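Local coordinates for putative glutathione-regulated potassium-efflux system protein KefB (Vibrio parahaemolyticus RIMD 2210633, PDB 3C85), which probably serves as a potassium/proton antiporter of the CPA2 family, represented here by its soluble nucleotide-binding TrkA-N (RCK) domain, which binds AMP, at residues Ala139-Pro142 against Asp143-Glu146; Leu123-Leu126 against Gln127-Tyr131; Ala76-His79 against Arg80-Arg84. All coordinates share one frame; numbering follows the deposited sequence.

All three contacts sit at helix ends of one Rossmann-type domain. Contact 1 is the N-terminal end of helix 142-151, entered from strand 134-139, and it lies largely at the surface, beside the second subunit. Contacts 2 and 3 are C-terminal ends, of helices 116-128 and 73-81, each partly buried and each closed by a Schellman motif. Contacts 1 and 2 flank the same strand 134-139, their centres about 21 Å apart; contact 3 belongs to the other half of the sheet, its centre about 30 Å from that of contact 1. A glutamine amide capturing backbone N-H groups dominates contact 1, apolar packing contact 2, and a chain of charged and polar side chains contact 3.

Contact 1: Ala139-Pro142 against Asp143-Glu146; sequences AEYP and DQLE
The backbone leaves strand 134-139 at Ala139 and turns into helix 142-151 with Tyr141 as N-cap, so that Leu145 N bonds to Tyr141 O at 3.1 Å and Glu146 N to Pro142 O at 2.8 Å, the latter almost straight at 177°. Gln144 supplies the main side-chain link. Its CG is anti to its own carbonyl carbon (chi1 -69°) and the rest of the chain is extended, which carries the amide back over the turn that precedes the helix. There Gln144 OE1 accepts from Glu140 N at 2.9 Å, the donor lying nearly in line with the C=O bond although the N-H itself is bent, and more weakly from Tyr141 N at 3.2 Å. One carbonyl oxygen thus gathers two successive backbone N-H groups of the turn. The other end of the amide reaches Glu140 through a water, which accepts from Gln144 NE2 and donates to Glu140 OE1; Glu140 OE2 is held by Tyr160 OH. The Tyr141 side chain runs alongside that of Gln144, its ring plane turned 55° from the amide, with CD2 3.7 Å from Gln144 OE1, while Glu140 CB lies over one ring face near the rim. On the sheet side, Leu145 CD2 packs against Ala139 CB at 3.6 Å and the leucine also touches Ala156 and Asn158 of the neighbouring strand 155-158. Arg49 of the second subunit packs on Tyr141 and Pro142, which places this helix start at the dimer contact. The turn is probably held from within the helix: the Gln144 amide is bonded at its oxygen, firmly to Glu140 N and weakly to Tyr141 N, and at its nitrogen to the water that links it to the Glu140 carboxylate.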
# COMPACT_ATOMS: atom_id res chain seq x y z
N ALA A 139 -1.23 -3.23 -9.24
CA ALA A 139 -1.69 -4.59 -9.32
C ALA A 139 -1.07 -5.51 -8.25
O ALA A 139 -0.29 -5.09 -7.48
CB ALA A 139 -1.47 -5.12 -10.68
N GLU A 140 -1.45 -6.76 -8.28
CA GLU A 140 -1.06 -7.72 -7.27
C GLU A 140 0.27 -8.45 -7.44
O GLU A 140 0.92 -8.77 -6.50
CB GLU A 140 -2.15 -8.75 -7.11
CG GLU A 140 -3.34 -8.25 -6.46
CD GLU A 140 -4.20 -9.36 -5.97
OE1 GLU A 140 -4.82 -10.02 -6.78
OE2 GLU A 140 -4.18 -9.61 -4.78
N TYR A 141 0.60 -8.72 -8.69
CA TYR A 141 1.65 -9.64 -9.05
C TYR A 141 2.55 -9.09 -10.15
O TYR A 141 2.10 -8.36 -10.99
CB TYR A 141 1.06 -10.96 -9.52
CG TYR A 141 0.19 -11.68 -8.53
CD1 TYR A 141 0.72 -12.25 -7.40
CD2 TYR A 141 -1.14 -11.82 -8.73
CE1 TYR A 141 -0.08 -12.93 -6.50
CE2 TYR A 141 -1.93 -12.48 -7.86
CZ TYR A 141 -1.41 -13.04 -6.74
OH TYR A 141 -2.21 -13.71 -5.85
N PRO A 142 3.81 -9.47 -10.12
CA PRO A 142 4.75 -8.98 -11.13
C PRO A 142 4.25 -9.23 -12.57
O PRO A 142 4.37 -8.32 -13.39
CB PRO A 142 6.01 -9.80 -10.87
CG PRO A 142 5.97 -10.04 -9.37
CD PRO A 142 4.48 -10.30 -9.10
N ASP A 143 3.64 -10.39 -12.87
CA ASP A 143 3.20 -10.60 -14.26
C ASP A 143 2.12 -9.59 -14.70
O ASP A 143 2.12 -9.10 -15.84
CB ASP A 143 2.86 -12.07 -14.64
CG ASP A 143 1.80 -12.71 -13.77
OD1 ASP A 143 1.21 -12.03 -12.90
OD2 ASP A 143 1.60 -13.96 -13.94
N GLN A 144 1.23 -9.26 -13.78
CA GLN A 144 0.22 -8.25 -14.05
C GLN A 144 0.88 -6.88 -14.30
O GLN A 144 0.48 -6.15 -15.21
CB GLN A 144 -0.74 -8.18 -12.87
CG GLN A 144 -1.67 -9.42 -12.69
CD GLN A 144 -2.49 -9.32 -11.40
OE1 GLN A 144 -2.09 -8.64 -10.46
NE2 GLN A 144 -3.64 -9.97 -11.37
N LEU A 145 1.89 -6.55 -13.51
CA LEU A 145 2.52 -5.23 -13.63
C LEU A 145 3.29 -5.13 -14.93
O LEU A 145 3.18 -4.12 -15.64
CB LEU A 145 3.45 -4.97 -12.44
CG LEU A 145 2.79 -4.67 -11.06
CD1 LEU A 145 3.90 -4.18 -10.12
CD2 LEU A 145 1.73 -3.62 -11.18
N GLU A 146 4.07 -6.17 -15.23
CA GLU A 146 4.80 -6.27 -16.50
C GLU A 146 3.84 -6.20 -17.68
O GLU A 146 4.08 -5.48 -18.64
CB GLU A 146 5.63 -7.55 -16.57
CG GLU A 146 6.57 -7.58 -17.75
CD GLU A 146 7.46 -8.77 -17.71
OE1 GLU A 146 7.00 -9.84 -18.17
OE2 GLU A 146 8.61 -8.64 -17.23
O HOH W 1 -5.60 -9.20 -9.36

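Contact 2: Leu123-Leu126 against Gln127-Tyr131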
# COMPACT_ATOMS: atom_id res chain seq x y z
N LEU A 123 -7.57 0.78 -19.79
CA LEU A 123 -6.41 1.23 -20.56
C LEU A 123 -6.68 1.20 -22.08
O LEU A 123 -6.35 2.16 -22.79
CB LEU A 123 -5.18 0.40 -20.20
CG LEU A 123 -3.90 0.52 -21.03
CD1 LEU A 123 -3.23 1.87 -20.85
CD2 LEU A 123 -2.96 -0.60 -20.64
N GLU A 124 -7.26 0.10 -22.56
CA GLU A 124 -7.66 -0.00 -23.97
C GLU A 124 -8.63 1.11 -24.40
O GLU A 124 -8.54 1.65 -25.52
CB GLU A 124 -8.30 -1.38 -24.24
CG GLU A 124 -7.32 -2.54 -24.13
CD GLU A 124 -7.96 -3.93 -24.34
OE1 GLU A 124 -9.20 -3.98 -24.53
OE2 GLU A 124 -7.22 -4.96 -24.32
N GLN A 125 -9.58 1.45 -23.52
CA GLN A 125 -10.56 2.46 -23.87
C GLN A 125 -9.88 3.81 -24.02
O GLN A 125 -10.16 4.57 -24.95
CB GLN A 125 -11.69 2.52 -22.83
CG GLN A 125 -12.63 1.34 -22.86
CD GLN A 125 -13.22 1.10 -24.24
OE1 GLN A 125 -13.71 2.02 -24.89
NE2 GLN A 125 -13.17 -0.15 -24.69
N LEU A 126 -8.95 4.09 -23.11
CA LEU A 126 -8.20 5.33 -23.10
C LEU A 126 -7.29 5.45 -24.32
O LEU A 126 -7.09 6.54 -24.85
CB LEU A 126 -7.36 5.36 -21.83
CG LEU A 126 -6.67 6.60 -21.28
CD1 LEU A 126 -7.63 7.77 -21.09
CD2 LEU A 126 -6.04 6.22 -19.95
N GLN A 127 -6.75 4.31 -24.75
CA GLN A 127 -5.89 4.25 -25.94
C GLN A 127 -6.65 4.45 -27.24
O GLN A 127 -6.16 5.08 -28.20
CB GLN A 127 -5.14 2.94 -25.99
CG GLN A 127 -4.07 2.91 -24.95
CD GLN A 127 -3.48 1.54 -24.76
OE1 GLN A 127 -2.37 1.42 -24.28
NE2 GLN A 127 -4.23 0.49 -25.13
N ARG A 128 -7.87 3.94 -27.30
CA ARG A 128 -8.59 4.14 -28.54
C ARG A 128 -9.29 5.50 -28.68
O ARG A 128 -9.78 5.84 -29.76
CB ARG A 128 -9.43 2.93 -28.91
CG ARG A 128 -10.61 2.64 -28.09
CD ARG A 128 -11.13 1.28 -28.49
NE ARG A 128 -12.59 1.26 -28.48
CZ ARG A 128 -13.35 1.44 -29.56
NH1 ARG A 128 -12.79 1.63 -30.75
NH2 ARG A 128 -14.67 1.41 -29.44
N ARG A 129 -9.28 6.29 -27.60
CA ARG A 129 -9.63 7.71 -27.66
C ARG A 129 -8.39 8.60 -27.80
O ARG A 129 -8.50 9.81 -27.67
CB ARG A 129 -10.43 8.15 -26.42
CG ARG A 129 -11.94 7.98 -26.55
CD ARG A 129 -12.36 6.57 -26.21
NE ARG A 129 -13.72 6.24 -26.65
CZ ARG A 129 -14.29 5.06 -26.41
NH1 ARG A 129 -13.60 4.14 -25.72
NH2 ARG A 129 -15.53 4.80 -26.82
N ASN A 130 -7.23 7.99 -28.03
CA ASN A 130 -5.96 8.70 -28.25
C ASN A 130 -5.45 9.65 -27.15
O ASN A 130 -4.81 10.65 -27.45
CB ASN A 130 -5.95 9.43 -29.61
CG ASN A 130 -5.97 8.48 -30.77
OD1 ASN A 130 -6.98 8.34 -31.46
ND2 ASN A 130 -4.85 7.79 -30.99
N TYR A 131 -5.69 9.27 -25.88
CA TYR A 131 -5.25 9.99 -24.66
C TYR A 131 -3.76 10.18 -24.70
O TYR A 131 -3.05 9.28 -24.97
CB TYR A 131 -5.63 9.25 -23.34
CG TYR A 131 -4.96 9.77 -22.05
CD1 TYR A 131 -5.26 11.02 -21.52
CD2 TYR A 131 -4.04 9.00 -21.35
CE1 TYR A 131 -4.64 11.49 -20.36
CE2 TYR A 131 -3.44 9.46 -20.19
CZ TYR A 131 -3.74 10.70 -19.69
OH TYR A 131 -3.14 11.14 -18.56
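Leu126 overlaps the base of the Tyr131 side chain; it is modelled in two conformers, and in the one described here its CD1 is 3.4 Å from Tyr131 CB, with its CG and CD2 beside Tyr131 CD2. The two belong to a Schellman motif that ends helix 116-128, the crossover helix of the beta-alpha-beta unit between strands 108-111 and 134-139. Asn130 is the C-prime residue, with positive phi (58°); Tyr131 N returns to Leu126 O at 3.2 Å, and Asn130 N bonds to Gln127 O inside it. The reversal brings Tyr131 back beside Leu126, and the two side chains point the same way, the tyrosine with CG anti to its backbone N (chi1 168°). Both also touch Val109 of strand 108-111, and the Tyr131 hydroxyl is bonded to Gln134 O, so the helix end is packed down on the sheet. One turn earlier, Leu123 meets Ile135 and Leu111, continuing this apolar face. The other side of the helix end is polar. Arg128 and Arg129 both run alongside Gln125, although the Gln125-Arg129 end is modelled too close and is doubtful. Gln125 and Arg129 pack in turn against Trp97 of helix 94-98. Backbone bonds hold the last turn, Gln127 N to Leu123 O at 2.9 Å and Arg128 N to Glu124 O at 3.0 Å. The next, from Arg129 N to Gln125 O, is longer at 3.3 Å, and the same Gln125 O lies 3.2 Å from Arg129 CD, where the bent arginine chain folds back across it.

Contact 3: Ala76-His79 against Arg80-Arg84; sequences AQQH and RSEGR
His79 and Arg84 meet beside the C-terminal end of helix 73-81, where Arg84 NH1 approaches the edge of the imidazole and makes a weak hydrogen bond to His79 ND1 at 3.0 Å. Ring and guanidinium planes are almost perpendicular, 88° apart. The same Arg84 NH1 forms a salt bridge with Glu82 OE1 at 2.7 Å, received on the anti lone pair. The second carboxylate oxygen, Glu82 OE2, takes an unusually short bond of 2.5 Å from Gln78 NE2, which comes from out of the carboxylate plane. Gln78 reaches forward along the helix to Glu82, its chain bent at chi2 (62°). On the backbone, Gln78 O receives both Glu82 N and Ser81 OG, the hydroxyl at 2.7 Å in the carbonyl plane. A Schellman motif sets these residues in place: Gly83 has positive phi, Arg84 N returns to His79 O at 3.0 Å and Gly83 N bonds to Arg80 O. Around the helix, Arg80 lays one guanidinium face over Ala76 O and Gln77 CA, and its NH1 is bonded to Val86 O of the next strand. Farther out, Asp56 bridges to Arg84 NE and Met47 O accepts from His79 NE2, tying this end of the Rossmann crossover to the turn after strand 42-45 and to helix 49-62. The side chain of Arg72, which binds AMP in a crystal structure of this protein though none is bound here, is about 5 Å from that of His79. The bond to Met47 O and the weak one from Arg84 NH1 would restrict ring rotation, and Glu82, together with Asp56, probably offsets the charge of Arg84.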
# COMPACT_ATOMS: atom_id res chain seq x y z
N ALA A 76 -20.23 6.16 -4.87
CA ALA A 76 -19.95 7.46 -5.50
C ALA A 76 -20.69 8.58 -4.75
O ALA A 76 -20.11 9.63 -4.47
CB ALA A 76 -20.30 7.46 -6.99
N GLN A 77 -21.96 8.35 -4.41
CA GLN A 77 -22.72 9.31 -3.60
C GLN A 77 -22.07 9.52 -2.22
O GLN A 77 -21.97 10.67 -1.74
CB GLN A 77 -24.16 8.80 -3.42
CG GLN A 77 -25.15 9.83 -2.90
CD GLN A 77 -26.45 9.20 -2.41
OE1 GLN A 77 -26.53 7.98 -2.25
NE2 GLN A 77 -27.46 10.03 -2.14
N GLN A 78 -21.64 8.43 -1.58
CA GLN A 78 -20.97 8.57 -0.28
C GLN A 78 -19.70 9.42 -0.43
O GLN A 78 -19.50 10.35 0.34
CB GLN A 78 -20.72 7.19 0.35
CG GLN A 78 -20.01 7.21 1.69
CD GLN A 78 -20.76 7.95 2.78
OE1 GLN A 78 -22.01 7.91 2.85
NE2 GLN A 78 -20.01 8.63 3.66
N HIS A 79 -18.87 9.17 -1.46
CA HIS A 79 -17.72 10.04 -1.73
C HIS A 79 -18.09 11.52 -1.92
O HIS A 79 -17.41 12.41 -1.37
CB HIS A 79 -16.97 9.57 -2.98
CG HIS A 79 -16.06 8.42 -2.74
ND1 HIS A 79 -15.05 8.45 -1.79
CD2 HIS A 79 -15.95 7.22 -3.36
CE1 HIS A 79 -14.40 7.31 -1.81
NE2 HIS A 79 -14.91 6.55 -2.76
N ARG A 80 -19.15 11.78 -2.69
CA ARG A 80 -19.60 13.18 -2.85
C ARG A 80 -20.08 13.82 -1.52
O ARG A 80 -19.76 14.98 -1.25
CB ARG A 80 -20.66 13.31 -3.95
CG ARG A 80 -20.14 13.00 -5.35
CD ARG A 80 -21.19 13.28 -6.42
NE ARG A 80 -22.40 12.46 -6.27
CZ ARG A 80 -22.59 11.28 -6.87
NH1 ARG A 80 -21.65 10.75 -7.64
NH2 ARG A 80 -23.74 10.63 -6.68
N SER A 81 -20.74 13.05 -0.64
CA SER A 81 -21.17 13.59 0.66
C SER A 81 -19.97 13.93 1.53
O SER A 81 -20.07 14.77 2.42
CB SER A 81 -22.10 12.63 1.42
OG SER A 81 -21.33 11.57 1.99
N GLU A 82 -18.83 13.28 1.24
CA GLU A 82 -17.56 13.52 1.92
C GLU A 82 -16.70 14.62 1.23
O GLU A 82 -15.59 14.88 1.65
CB GLU A 82 -16.77 12.21 2.11
CG GLU A 82 -17.40 11.24 3.12
CD GLU A 82 -16.84 9.79 3.09
OE1 GLU A 82 -15.78 9.50 2.52
OE2 GLU A 82 -17.50 8.92 3.67
N GLY A 83 -17.22 15.25 0.18
CA GLY A 83 -16.52 16.38 -0.46
C GLY A 83 -15.64 16.00 -1.65
O GLY A 83 -15.02 16.87 -2.27
N ARG A 84 -15.58 14.70 -1.99
CA ARG A 84 -14.74 14.23 -3.10
C ARG A 84 -15.47 14.36 -4.46
O ARG A 84 -16.68 14.17 -4.53
CB ARG A 84 -14.32 12.79 -2.87
CG ARG A 84 -13.42 12.57 -1.66
CD ARG A 84 -12.81 11.16 -1.72
NE ARG A 84 -12.12 10.89 -0.47
CZ ARG A 84 -12.69 10.35 0.60
NH1 ARG A 84 -13.96 9.98 0.56
NH2 ARG A 84 -11.99 10.18 1.71